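Local coordinates for type II secretion system protein L (Pseudomonas aeruginosa, PDB 6GHU) that serves as an inner-membrane component of the type II secretion system, linking its cytoplasmic energy-providing protein to the rest of the machinery, at residues R49-L52 with S53-G56. Numbering follows the deposited sequence. Where two conformers were deposited one is given.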
loop_
_atom_site.group_PDB
_atom_site.type_symbol
_atom_site.label_atom_id
_atom_site.label_comp_id
_atom_site.label_asym_id
_atom_site.label_seq_id
_atom_site.Cartn_x
_atom_site.Cartn_y
_atom_site.Cartn_z
ATOM N N ARG A 49 0.351 3.891 16.344
ATOM C CA ARG A 49 1.585 3.120 16.442
ATOM C C ARG A 49 1.385 1.917 17.351
ATOM O O ARG A 49 1.778 0.794 17.015
ATOM C CB ARG A 49 2.724 3.994 16.964
ATOM C CG ARG A 49 4.086 3.299 16.999
ATOM C CD ARG A 49 4.940 3.780 18.164
ATOM N NE ARG A 49 4.284 3.542 19.450
ATOM C CZ ARG A 49 4.223 2.363 20.062
ATOM N NH1 ARG A 49 4.776 1.289 19.516
ATOM N NH2 ARG A 49 3.598 2.252 21.226
ATOM N N SER A 50 0.771 2.144 18.514
ATOM C CA SER A 50 0.531 1.067 19.468
ATOM C C SER A 50 -0.343 -0.024 18.864
ATOM O O SER A 50 -0.085 -1.214 19.066
ATOM C CB SER A 50 -0.123 1.633 20.732
ATOM O OG SER A 50 -0.231 0.641 21.734
ATOM N N ARG A 51 -1.373 0.364 18.109
ATOM C CA ARG A 51 -2.259 -0.620 17.494
ATOM C C ARG A 51 -1.537 -1.430 16.419
ATOM O O ARG A 51 -1.751 -2.642 16.298
ATOM C CB ARG A 51 -3.478 0.075 16.889
ATOM C CG ARG A 51 -4.398 0.753 17.895
ATOM C CD ARG A 51 -4.897 -0.212 18.937
ATOM N NE ARG A 51 -5.970 0.364 19.752
ATOM C CZ ARG A 51 -5.782 1.076 20.861
ATOM N NH1 ARG A 51 -4.556 1.324 21.307
ATOM N NH2 ARG A 51 -6.830 1.546 21.526
ATOM N N LEU A 52 -0.704 -0.773 15.611
ATOM C CA LEU A 52 0.053 -1.493 14.592
ATOM C C LEU A 52 1.005 -2.491 15.232
ATOM O O LEU A 52 1.123 -3.634 14.777
ATOM C CB LEU A 52 0.824 -0.510 13.719
ATOM C CG LEU A 52 -0.036 0.380 12.826
ATOM C CD1 LEU A 52 0.780 1.538 12.314
ATOM C CD2 LEU A 52 -0.614 -0.434 11.673
ATOM N N SER A 53 1.691 -2.070 16.293
ATOM C CA SER A 53 2.599 -2.964 17.002
ATOM C C SER A 53 1.837 -4.104 17.661
ATOM O O SER A 53 2.255 -5.263 17.588
ATOM C CB SER A 53 3.395 -2.169 18.038
ATOM O OG SER A 53 4.192 -3.021 18.840
ATOM N N GLU A 54 0.710 -3.788 18.309
ATOM C CA GLU A 54 -0.133 -4.806 18.929
ATOM C C GLU A 54 -0.581 -5.852 17.916
ATOM O O GLU A 54 -0.734 -7.031 18.252
ATOM C CB GLU A 54 -1.345 -4.129 19.580
ATOM C CG GLU A 54 -2.584 -5.004 19.731
ATOM C CD GLU A 54 -3.788 -4.221 20.215
ATOM O OE1 GLU A 54 -4.835 -4.258 19.525
ATOM O OE2 GLU A 54 -3.680 -3.558 21.275
ATOM N N SER A 55 -0.827 -5.432 16.678
ATOM C CA SER A 55 -1.266 -6.382 15.661
ATOM C C SER A 55 -0.140 -7.278 15.173
ATOM O O SER A 55 -0.399 -8.170 14.358
ATOM C CB SER A 55 -1.867 -5.644 14.469
ATOM O OG SER A 55 -0.844 -5.061 13.681
ATOM N N GLY A 56 1.090 -7.060 15.628
ATOM C CA GLY A 56 2.214 -7.875 15.225
ATOM C C GLY A 56 3.136 -7.241 14.206
ATOM O O GLY A 56 4.087 -7.901 13.765
HETATM O O HOH W 1 -2.172 -0.859 21.461
HETATM O O HOH W 2 -4.107 -3.450 16.761
#
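A chi1 of 76° sets the hydroxyl of Ser55 between its own backbone N and carbonyl carbon, and from there it turns back onto Leu52, OG giving a hydrogen bond to Leu52 O at 2.7 Å. Serine suits the end of helix 42-54, because its short side chain can supply a donor to a carbonyl of the last turn. That donor is tilted from the carbonyl plane; Ser55 N adds only a weak bond to the same oxygen. The same hydroxyl also hydrogen-bonds Gln8 of helix 3-14, tying the two helices of this ferredoxin-like fold together.

The regular helical bonds persist to the end: Ser53 N to Arg49 O, Glu54 N to Ser50 O at 2.8 Å, and Ser55 N to Arg51 O. Gly56 then turns the chain out of the helix in a Schellman motif, and Gly56 N bonds Ser53 O at 2.9 Å. With no side chain, Gly56 readily takes the positive phi, 103°, that this turn requires.

On the outer surface, in the Glu54 conformer given, Arg51 and Glu54 run side by side, guanidinium and carboxylate planes 16° apart, yet Arg51 NE stays 4.8 Å from Glu54 OE1. One water bridges the side chains, linking Ser50 OG with Glu54 OE2 and, weakly, Arg51 NH1; a second ties Glu54 OE1, at 3.0 Å, to the Arg51 backbone O. The bent Arg49 chain carries NH2 to a salt bridge with Glu46, and NH1 passes obliquely 4.0 Å from Ser53 CB. Leucine fits the buried side, where Leu52 packs on Val12, Val59, Leu75 and Ile77.

The helix thus ends with the Leu52 carbonyl gripped by a side-chain hydroxyl as well as, weakly, by a backbone N-H, while in this conformer the hydrated acid beside Arg51 probably gains modest electrostatic stabilisation without a direct salt bridge.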